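Local coordinates for glycosyltransferase (Streptomyces halstedii, PDB 3WAD), which belongs to the GT-B clan of glycosyltransferases, related to the erythromycin biosynthesis protein CIII family, with two halves each built on a parallel sheet flanked by helices, at residues Val334-Val339 against Glu351-Arg356; Gly324-Ala329 against Leu343-Tyr348; Pro210-Phe215 against Glu390-Glu395. All blocks are in the same frame, centred on the assembly; numbering follows the deposited sequence.

Contact 1 of 3, residues Val334-Val339 against Glu351-Arg356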
loop_
_atom_site.group_PDB
_atom_site.type_symbol
_atom_site.label_atom_id
_atom_site.label_comp_id
_atom_site.label_asym_id
_atom_site.label_seq_id
_atom_site.Cartn_x
_atom_site.Cartn_y
_atom_site.Cartn_z
ATOM N N VAL B 334 -8.666 -17.337 15.955
ATOM C CA VAL B 334 -9.396 -16.839 17.127
ATOM C C VAL B 334 -10.823 -17.375 17.046
ATOM O O VAL B 334 -11.477 -17.201 16.033
ATOM C CB VAL B 334 -9.369 -15.244 17.227
ATOM C CG1 VAL B 334 -10.154 -14.733 18.444
ATOM C CG2 VAL B 334 -7.903 -14.703 17.320
ATOM N N PRO B 335 -11.311 -18.020 18.118
ATOM C CA PRO B 335 -12.706 -18.462 18.117
ATOM C C PRO B 335 -13.681 -17.299 17.971
ATOM O O PRO B 335 -13.395 -16.167 18.368
ATOM C CB PRO B 335 -12.879 -19.089 19.490
ATOM C CG PRO B 335 -11.525 -19.462 19.937
ATOM C CD PRO B 335 -10.633 -18.356 19.384
ATOM N N GLN B 336 -14.844 -17.611 17.420
ATOM C CA GLN B 336 -15.819 -16.630 17.017
ATOM C C GLN B 336 -17.168 -16.849 17.704
ATOM O O GLN B 336 -17.618 -17.984 17.861
ATOM C CB GLN B 336 -16.013 -16.705 15.490
ATOM C CG GLN B 336 -14.809 -16.320 14.739
ATOM C CD GLN B 336 -15.004 -16.493 13.236
ATOM O OE1 GLN B 336 -15.719 -15.740 12.615
ATOM N NE2 GLN B 336 -14.416 -17.521 12.673
ATOM N N LEU B 337 -17.824 -15.751 18.080
ATOM C CA LEU B 337 -19.239 -15.802 18.312
ATOM C C LEU B 337 -19.865 -14.940 17.234
ATOM O O LEU B 337 -19.559 -13.751 17.124
ATOM C CB LEU B 337 -19.562 -15.388 19.780
ATOM C CG LEU B 337 -20.922 -15.028 20.367
ATOM C CD1 LEU B 337 -22.088 -15.649 19.690
ATOM C CD2 LEU B 337 -20.938 -15.103 21.951
ATOM N N ILE B 338 -20.655 -15.581 16.392
ATOM C CA ILE B 338 -21.192 -14.956 15.182
ATOM C C ILE B 338 -22.648 -14.683 15.393
ATOM O O ILE B 338 -23.392 -15.573 15.752
ATOM C CB ILE B 338 -20.950 -15.862 13.890
ATOM C CG1 ILE B 338 -19.454 -16.144 13.717
ATOM C CG2 ILE B 338 -21.453 -15.145 12.594
ATOM C CD1 ILE B 338 -19.111 -17.348 12.822
ATOM N N VAL B 339 -23.049 -13.445 15.221
ATOM C CA VAL B 339 -24.441 -13.104 15.168
ATOM C C VAL B 339 -24.731 -12.706 13.688
ATOM O O VAL B 339 -24.603 -11.533 13.333
ATOM C CB VAL B 339 -24.784 -11.938 16.140
ATOM C CG1 VAL B 339 -26.288 -11.499 15.997
ATOM C CG2 VAL B 339 -24.532 -12.343 17.578
ATOM N N GLU B 351 -22.413 -21.148 9.818
ATOM C CA GLU B 351 -22.681 -22.571 10.096
ATOM C C GLU B 351 -21.493 -23.415 9.765
ATOM O O GLU B 351 -21.205 -24.347 10.502
ATOM C CB GLU B 351 -23.861 -23.015 9.283
ATOM C CG GLU B 351 -24.713 -24.058 9.892
ATOM C CD GLU B 351 -26.080 -23.898 9.237
ATOM O OE1 GLU B 351 -26.333 -22.716 8.836
ATOM O OE2 GLU B 351 -26.847 -24.895 9.067
ATOM N N ARG B 352 -20.767 -23.069 8.683
ATOM C CA ARG B 352 -19.514 -23.769 8.343
ATOM C C ARG B 352 -18.480 -23.725 9.489
ATOM O O ARG B 352 -17.910 -24.730 9.843
ATOM C CB ARG B 352 -18.955 -23.247 7.007
ATOM C CG ARG B 352 -19.209 -24.199 5.795
ATOM C CD ARG B 352 -20.612 -24.159 5.283
ATOM N NE ARG B 352 -21.525 -25.079 5.994
ATOM C CZ ARG B 352 -22.846 -24.917 6.051
ATOM N NH1 ARG B 352 -23.417 -23.903 5.435
ATOM N NH2 ARG B 352 -23.602 -25.778 6.710
ATOM N N PHE B 353 -18.273 -22.557 10.093
ATOM C CA PHE B 353 -17.366 -22.428 11.220
ATOM C C PHE B 353 -17.886 -23.228 12.428
ATOM O O PHE B 353 -17.096 -23.866 13.131
ATOM C CB PHE B 353 -17.264 -20.975 11.664
ATOM C CG PHE B 353 -16.329 -20.110 10.833
ATOM C CD1 PHE B 353 -16.839 -19.017 10.122
ATOM C CD2 PHE B 353 -14.953 -20.340 10.836
ATOM C CE1 PHE B 353 -16.001 -18.202 9.361
ATOM C CE2 PHE B 353 -14.054 -19.513 10.066
ATOM C CZ PHE B 353 -14.580 -18.450 9.347
ATOM N N ALA B 354 -19.204 -23.165 12.649
ATOM C CA ALA B 354 -19.820 -23.849 13.806
ATOM C C ALA B 354 -19.572 -25.364 13.680
ATOM O O ALA B 354 -19.157 -25.989 14.660
ATOM C CB ALA B 354 -21.307 -23.510 13.949
ATOM N N GLU B 355 -19.683 -25.902 12.452
ATOM C CA GLU B 355 -19.496 -27.336 12.211
ATOM C C GLU B 355 -18.083 -27.823 12.450
ATOM O O GLU B 355 -17.882 -28.985 12.658
ATOM C CB GLU B 355 -19.885 -27.739 10.793
ATOM C CG GLU B 355 -21.323 -27.601 10.490
ATOM C CD GLU B 355 -21.548 -27.757 9.012
ATOM O OE1 GLU B 355 -20.551 -27.757 8.250
ATOM O OE2 GLU B 355 -22.713 -27.904 8.627
ATOM N N ARG B 356 -17.109 -26.932 12.387
ATOM C CA ARG B 356 -15.723 -27.285 12.592
ATOM C C ARG B 356 -15.341 -27.080 14.075
ATOM O O ARG B 356 -14.227 -27.374 14.528
ATOM C CB ARG B 356 -14.868 -26.478 11.600
ATOM C CG ARG B 356 -15.152 -26.887 10.130
ATOM C CD ARG B 356 -13.951 -26.738 9.207
ATOM N NE ARG B 356 -12.697 -27.260 9.776
ATOM C CZ ARG B 356 -11.499 -27.178 9.190
ATOM N NH1 ARG B 356 -11.397 -26.622 8.011
ATOM N NH2 ARG B 356 -10.390 -27.669 9.768
#

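Contact 2 of 3, residues Gly324-Ala329 against Leu343-Tyr348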
loop_
_atom_site.group_PDB
_atom_site.type_symbol
_atom_site.label_atom_id
_atom_site.label_comp_id
_atom_site.label_asym_id
_atom_site.label_seq_id
_atom_site.Cartn_x
_atom_site.Cartn_y
_atom_site.Cartn_z
ATOM N N GLY B 324 -14.364 -9.465 6.174
ATOM C CA GLY B 324 -13.109 -8.813 6.637
ATOM C C GLY B 324 -12.797 -9.304 8.024
ATOM O O GLY B 324 -11.657 -9.673 8.342
ATOM N N THR B 325 -13.820 -9.290 8.883
ATOM C CA THR B 325 -13.610 -9.675 10.274
ATOM C C THR B 325 -13.373 -11.150 10.463
ATOM O O THR B 325 -12.497 -11.510 11.228
ATOM C CB THR B 325 -14.750 -9.216 11.182
ATOM O OG1 THR B 325 -14.813 -7.784 11.111
ATOM C CG2 THR B 325 -14.530 -9.617 12.598
ATOM N N ARG B 326 -14.107 -11.977 9.750
ATOM C CA ARG B 326 -13.869 -13.405 9.861
ATOM C C ARG B 326 -12.521 -13.836 9.251
ATOM O O ARG B 326 -11.910 -14.791 9.714
ATOM C CB ARG B 326 -15.024 -14.221 9.287
ATOM C CG ARG B 326 -15.078 -14.244 7.797
ATOM C CD ARG B 326 -16.414 -14.769 7.323
ATOM N NE ARG B 326 -16.354 -14.849 5.855
ATOM C CZ ARG B 326 -17.371 -14.599 5.048
ATOM N NH1 ARG B 326 -18.570 -14.256 5.553
ATOM N NH2 ARG B 326 -17.210 -14.694 3.720
ATOM N N THR B 327 -12.037 -13.127 8.236
ATOM C CA THR B 327 -10.727 -13.462 7.701
ATOM C C THR B 327 -9.674 -13.121 8.716
ATOM O O THR B 327 -8.691 -13.839 8.815
ATOM C CB THR B 327 -10.426 -12.798 6.333
ATOM O OG1 THR B 327 -11.450 -13.140 5.425
ATOM C CG2 THR B 327 -9.171 -13.312 5.731
ATOM N N ASN B 328 -9.859 -12.052 9.507
ATOM C CA ASN B 328 -8.944 -11.764 10.601
ATOM C C ASN B 328 -8.989 -12.868 11.703
ATOM O O ASN B 328 -7.921 -13.304 12.224
ATOM C CB ASN B 328 -9.284 -10.394 11.227
ATOM C CG ASN B 328 -8.656 -9.248 10.509
ATOM O OD1 ASN B 328 -7.498 -8.960 10.699
ATOM N ND2 ASN B 328 -9.431 -8.569 9.680
ATOM N N ALA B 329 -10.185 -13.395 11.996
ATOM C CA ALA B 329 -10.257 -14.456 13.036
ATOM C C ALA B 329 -9.596 -15.735 12.476
ATOM O O ALA B 329 -8.988 -16.508 13.245
ATOM C CB ALA B 329 -11.688 -14.781 13.412
ATOM N N LEU B 343 -26.335 -9.678 4.857
ATOM C CA LEU B 343 -25.994 -8.858 3.690
ATOM C C LEU B 343 -25.455 -9.700 2.519
ATOM O O LEU B 343 -25.604 -9.304 1.384
ATOM C CB LEU B 343 -24.957 -7.802 4.028
ATOM C CG LEU B 343 -25.418 -6.471 4.626
ATOM C CD1 LEU B 343 -26.252 -6.748 5.795
ATOM C CD2 LEU B 343 -24.192 -5.624 5.002
ATOM N N TRP B 344 -24.822 -10.826 2.786
ATOM C CA TRP B 344 -24.189 -11.569 1.671
ATOM C C TRP B 344 -24.172 -13.079 1.901
ATOM O O TRP B 344 -24.887 -13.826 1.228
ATOM C CB TRP B 344 -22.773 -11.006 1.363
ATOM C CG TRP B 344 -22.246 -11.632 0.142
ATOM C CD1 TRP B 344 -21.233 -12.549 0.075
ATOM C CD2 TRP B 344 -22.734 -11.435 -1.213
ATOM N NE1 TRP B 344 -21.053 -12.957 -1.261
ATOM C CE2 TRP B 344 -22.005 -12.306 -2.048
ATOM C CE3 TRP B 344 -23.781 -10.654 -1.776
ATOM C CZ2 TRP B 344 -22.234 -12.379 -3.400
ATOM C CZ3 TRP B 344 -24.004 -10.697 -3.121
ATOM C CH2 TRP B 344 -23.226 -11.571 -3.942
ATOM N N ASP B 345 -23.381 -13.521 2.862
ATOM C CA ASP B 345 -23.122 -14.954 3.081
ATOM C C ASP B 345 -22.916 -15.272 4.541
ATOM O O ASP B 345 -22.443 -16.370 4.867
ATOM C CB ASP B 345 -21.838 -15.397 2.348
ATOM C CG ASP B 345 -20.622 -14.579 2.774
ATOM O OD1 ASP B 345 -19.517 -14.773 2.207
ATOM O OD2 ASP B 345 -20.784 -13.752 3.710
ATOM N N GLU B 346 -23.236 -14.331 5.424
ATOM C CA GLU B 346 -22.820 -14.475 6.795
ATOM C C GLU B 346 -23.474 -15.682 7.479
ATOM O O GLU B 346 -22.828 -16.349 8.305
ATOM C CB GLU B 346 -23.125 -13.193 7.591
ATOM C CG GLU B 346 -22.482 -11.977 7.045
ATOM C CD GLU B 346 -23.450 -11.213 6.173
ATOM O OE1 GLU B 346 -24.142 -11.771 5.289
ATOM O OE2 GLU B 346 -23.560 -10.016 6.420
ATOM N N GLY B 347 -24.730 -15.964 7.165
ATOM C CA GLY B 347 -25.491 -17.069 7.807
ATOM C C GLY B 347 -24.836 -18.406 7.466
ATOM O O GLY B 347 -24.542 -19.246 8.323
ATOM N N TYR B 348 -24.530 -18.556 6.193
ATOM C CA TYR B 348 -24.086 -19.806 5.645
ATOM C C TYR B 348 -22.653 -20.072 6.069
ATOM O O TYR B 348 -22.327 -21.182 6.472
ATOM C CB TYR B 348 -24.240 -19.791 4.130
ATOM C CG TYR B 348 -23.695 -21.054 3.489
ATOM C CD1 TYR B 348 -24.564 -22.026 3.050
ATOM C CD2 TYR B 348 -22.311 -21.251 3.322
ATOM C CE1 TYR B 348 -24.101 -23.147 2.427
ATOM C CE2 TYR B 348 -21.828 -22.361 2.705
ATOM C CZ TYR B 348 -22.737 -23.320 2.288
ATOM O OH TYR B 348 -22.313 -24.426 1.660
#

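Contact 3 of 3, residues Pro210-Phe215 against Glu390-Glu395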
loop_
_atom_site.group_PDB
_atom_site.type_symbol
_atom_site.label_atom_id
_atom_site.label_comp_id
_atom_site.label_asym_id
_atom_site.label_seq_id
_atom_site.Cartn_x
_atom_site.Cartn_y
_atom_site.Cartn_z
ATOM N N PRO B 210 -11.608 -19.449 1.987
ATOM C CA PRO B 210 -10.974 -20.792 1.927
ATOM C C PRO B 210 -11.842 -21.843 1.271
ATOM O O PRO B 210 -13.077 -21.808 1.402
ATOM C CB PRO B 210 -10.721 -21.148 3.374
ATOM C CG PRO B 210 -10.817 -19.819 4.174
ATOM C CD PRO B 210 -11.725 -18.940 3.374
ATOM N N PRO B 211 -11.197 -22.739 0.468
ATOM C CA PRO B 211 -11.910 -23.736 -0.329
ATOM C C PRO B 211 -12.837 -24.544 0.554
ATOM O O PRO B 211 -13.928 -24.846 0.148
ATOM C CB PRO B 211 -10.775 -24.648 -0.861
ATOM C CG PRO B 211 -9.635 -23.654 -1.153
ATOM C CD PRO B 211 -9.754 -22.727 0.153
ATOM N N TRP B 212 -12.446 -24.836 1.765
ATOM C CA TRP B 212 -13.320 -25.727 2.632
ATOM C C TRP B 212 -14.697 -25.136 2.953
ATOM O O TRP B 212 -15.552 -25.861 3.341
ATOM C CB TRP B 212 -12.628 -26.145 3.923
ATOM C CG TRP B 212 -12.344 -25.019 4.904
ATOM C CD1 TRP B 212 -11.163 -24.330 5.026
ATOM C CD2 TRP B 212 -13.204 -24.520 5.918
ATOM N NE1 TRP B 212 -11.256 -23.410 6.040
ATOM C CE2 TRP B 212 -12.495 -23.493 6.602
ATOM C CE3 TRP B 212 -14.544 -24.809 6.310
ATOM C CZ2 TRP B 212 -13.066 -22.739 7.663
ATOM C CZ3 TRP B 212 -15.102 -24.069 7.352
ATOM C CH2 TRP B 212 -14.342 -23.060 8.041
ATOM N N MET B 213 -14.895 -23.831 2.813
ATOM C CA MET B 213 -16.189 -23.261 3.135
ATOM C C MET B 213 -16.869 -22.723 1.883
ATOM O O MET B 213 -17.962 -22.189 1.973
ATOM C CB MET B 213 -16.112 -22.152 4.221
ATOM C CG MET B 213 -15.163 -21.001 3.848
ATOM S SD MET B 213 -15.382 -19.465 4.853
ATOM C CE MET B 213 -16.644 -18.769 3.904
ATOM N N SER B 214 -16.237 -22.856 0.715
ATOM C CA SER B 214 -16.825 -22.306 -0.509
ATOM C C SER B 214 -17.919 -23.199 -1.103
ATOM O O SER B 214 -17.943 -24.402 -0.810
ATOM C CB SER B 214 -15.770 -22.064 -1.548
ATOM O OG SER B 214 -14.839 -21.084 -1.058
ATOM N N PHE B 215 -18.812 -22.616 -1.918
ATOM C CA PHE B 215 -19.754 -23.420 -2.707
ATOM C C PHE B 215 -19.019 -24.249 -3.772
ATOM O O PHE B 215 -17.985 -23.799 -4.251
ATOM C CB PHE B 215 -20.778 -22.540 -3.413
ATOM C CG PHE B 215 -21.540 -21.666 -2.494
ATOM C CD1 PHE B 215 -22.069 -22.183 -1.304
ATOM C CD2 PHE B 215 -21.745 -20.304 -2.827
ATOM C CE1 PHE B 215 -22.801 -21.345 -0.442
ATOM C CE2 PHE B 215 -22.479 -19.439 -1.997
ATOM C CZ PHE B 215 -23.032 -19.944 -0.783
ATOM N N GLU B 390 -7.458 -22.769 15.533
ATOM C CA GLU B 390 -6.065 -22.961 15.126
ATOM C C GLU B 390 -5.891 -23.903 13.944
ATOM O O GLU B 390 -5.040 -23.682 13.104
ATOM C CB GLU B 390 -5.245 -23.398 16.310
ATOM C CG GLU B 390 -5.298 -22.427 17.398
ATOM C CD GLU B 390 -3.917 -22.083 17.849
ATOM O OE1 GLU B 390 -3.431 -22.675 18.856
ATOM O OE2 GLU B 390 -3.310 -21.232 17.159
ATOM N N GLN B 391 -6.726 -24.919 13.860
ATOM C CA GLN B 391 -6.672 -25.857 12.758
ATOM C C GLN B 391 -7.036 -25.108 11.472
ATOM O O GLN B 391 -6.407 -25.269 10.399
ATOM C CB GLN B 391 -7.677 -27.027 12.986
ATOM C CG GLN B 391 -7.686 -28.084 11.873
ATOM C CD GLN B 391 -6.249 -28.514 11.505
ATOM O OE1 GLN B 391 -5.380 -28.626 12.386
ATOM N NE2 GLN B 391 -5.999 -28.770 10.216
ATOM N N ILE B 392 -8.128 -24.351 11.567
ATOM C CA ILE B 392 -8.524 -23.448 10.475
ATOM C C ILE B 392 -7.368 -22.524 10.022
ATOM O O ILE B 392 -7.158 -22.351 8.801
ATOM C CB ILE B 392 -9.858 -22.680 10.834
ATOM C CG1 ILE B 392 -10.929 -23.766 11.046
ATOM C CG2 ILE B 392 -10.233 -21.682 9.714
ATOM C CD1 ILE B 392 -12.328 -23.331 11.268
ATOM N N GLN B 393 -6.643 -21.974 10.983
ATOM C CA GLN B 393 -5.541 -21.045 10.739
ATOM C C GLN B 393 -4.406 -21.736 9.993
ATOM O O GLN B 393 -3.877 -21.192 9.031
ATOM C CB GLN B 393 -5.053 -20.438 12.046
ATOM C CG GLN B 393 -3.841 -19.458 11.954
ATOM C CD GLN B 393 -3.240 -19.185 13.356
ATOM O OE1 GLN B 393 -3.332 -20.002 14.242
ATOM N NE2 GLN B 393 -2.658 -18.032 13.544
ATOM N N LYS B 394 -4.072 -22.965 10.437
ATOM C CA LYS B 394 -3.082 -23.815 9.756
ATOM C C LYS B 394 -3.405 -24.056 8.263
ATOM O O LYS B 394 -2.523 -23.844 7.434
ATOM C CB LYS B 394 -2.866 -25.108 10.593
ATOM C CG LYS B 394 -2.121 -26.212 9.890
ATOM C CD LYS B 394 -2.091 -27.530 10.757
ATOM C CE LYS B 394 -1.300 -28.636 10.012
ATOM N NZ LYS B 394 -0.201 -29.277 10.848
ATOM N N GLU B 395 -4.628 -24.433 7.918
ATOM C CA GLU B 395 -5.052 -24.641 6.564
ATOM C C GLU B 395 -5.105 -23.353 5.723
ATOM O O GLU B 395 -4.968 -23.373 4.482
ATOM C CB GLU B 395 -6.463 -25.257 6.550
ATOM C CG GLU B 395 -6.559 -26.643 7.257
ATOM C CD GLU B 395 -7.982 -27.100 7.519
ATOM O OE1 GLU B 395 -8.882 -26.800 6.727
ATOM O OE2 GLU B 395 -8.216 -27.800 8.524
HETATM O O HOH W 1 -8.846 -22.154 6.612
#

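Contact 1 of 3, residues Val334-Val339 against Glu351-Arg356
Phe353, reaching from helix 346-355 toward strand 336-338, meets Gln336 and Ile338 and has more of its surface buried here than either of them. Gln336 brings its amide over one face of the ring. NE2 of Gln336 stands 3.2 Å above the ring plane of Phe353, over the centre. The ring atom nearest to that nitrogen is CE2 of Phe353, at 3.3 Å. The amide plane stands 73° from the ring plane, so the nitrogen dips toward the ring while OE1 keeps farther off, 4.1 Å from CE1 of Phe353. An extended chain beyond CG (chi2 176°) gives Gln336 the reach to carry its polar end out to the ring. Ile338 supplies a purely apolar touch: its CD1 lies 3.9 Å from CD1 of Phe353, and the two side chains cross at about a right angle.

Gln336 and Ile338 are two residues apart on the strand and so face the helix together, whereas Leu337 between them packs on helix 369-381. The contact belongs to a beta-alpha-beta unit in which strand 336-338 is followed by helix 346-355 and then strand 359-361; Ala359 of that last strand touches all three side chains. Ile392 of helix 384-397 also packs on Phe353. Away from the sheet, the helix carries charges instead: NH2 of Arg352 forms a salt bridge of 3.0 Å with OE2 of Glu355.

An aromatic ring suits the buried position because it spans from helix to sheet with a broad apolar surface while offering a face to a polar group. As modelled, the amide nitrogen, with its partial positive charge, meets the electron-rich face, an amino-aromatic arrangement that would make burying the Gln336 amide less costly than purely aliphatic surroundings would.

Contact 2 of 3, residues Gly324-Ala329 against Leu343-Tyr348
Arg326 and Asp345 approach from opposite directions and meet end-on, the terminal nitrogens of the guanidinium each taking one carboxylate oxygen. NH1 of Arg326 donates to OD2 of Asp345 over 2.9 Å, almost perfectly straight at 178°, and NH2 of Arg326 reaches OD1 of Asp345 at 2.8 Å. Both oxygens lie near the guanidinium plane, yet that plane is turned 50° from the carboxylate. With the planes so twisted, neither bond lies in the carboxylate plane: NH2 meets OD1 on its syn side but tilted, and NH1 comes to OD2 from above the plane. An arginine suits the place by length and shape: extended from CG to NE, it reaches from helix 323-332 to the residue just before helix 346-355 and presents two N-H groups to the two oxygens.

Helix 323-332, strand 336-338 and helix 346-355 follow one another in a half with the alternating strand-helix order of a Rossmann-like GT-B domain, and the salt bridge ties the first helix to the start of the second. Asp345 sits at the N-cap position of helix 346-355 but turns its carboxylate to the arginine and makes no capping bond. Gly321 O shares NH1 of Arg326, and the backbone N of Leu154, from the N-terminal half, gives OD1 of Asp345 a second donor. Glu346 folds back over the turn before its helix, where its OE1 accepts the backbone N of Trp344 at 2.8 Å.

Contact 3 of 3, residues Pro210-Phe215 against Glu390-Glu395
With chi1 at 66°, Trp212 places CG between its backbone N and carbonyl carbon, which swings the indole out toward Ile392. On the helix, Ile392 has a chi1 of -60° that sets CG1 anti to the carbonyl carbon and CG2 anti to the backbone N, and the extended chi2 carries CD1 out, so that CG2 and CD1 both reach the indole. CG2 and CD1 of Ile392 each lie 3.7 Å from CZ2 of Trp212, and CD1 also approaches CH2 of the ring. The two side chains cross at about a right angle.

The polar edge of the indole is served by water. NE1 of Trp212 donates to a water 2.8 Å away, lying in the ring plane, and that water donates in turn to Ile392 O, also at 2.8 Å. Tryptophan thus fits this partly buried place twice over, with a hydrocarbon six-membered ring for the isoleucine and an N-H for a bridge to the helix backbone. At the five-membered ring, OE1 of Glu395 lies 3.8 Å from CD1 of Trp212, its carboxylate steeply inclined to the indole. The charge of Glu395 is met by a salt bridge to Arg356, and NE2 of Gln391, one turn back, donates to OE2 of Glu395 at 3.0 Å through the anti lone pair.

Trp212 rides on a 3-10 turn in the loop between strands 204-206 and 221-222 of the N-terminal half, whereas Ile392 belongs to helix 384-397, packed against the C-terminal half. Helix 346-355 adjoins both partners, with Arg352 touching Trp212 and Phe353 touching Ile392; Ile330 of helix 323-332 lies against Ile392 and Pro210.

In the fold
Contacts 1 and 2 are buried and stay within the C-terminal half, both using helix 346-355: contact 1 holds its later turns to strand 336-338 by ring, amide and aliphatic groups, contact 2 holds its beginning to helix 323-332 by charge. Contact 3, only partly buried, joins the two halves and relies on apolar touch and water. The three adjoin. Gln336 packs on Ala329 and Arg326, Arg356 of contact 1 sets its charge against Trp212 of contact 3 as a cation-pi pair, and Tyr348 meets Phe215 edge-to-face. Along the chain, contacts 1 and 2 interleave, and both lie inside the long loop closed by contact 3.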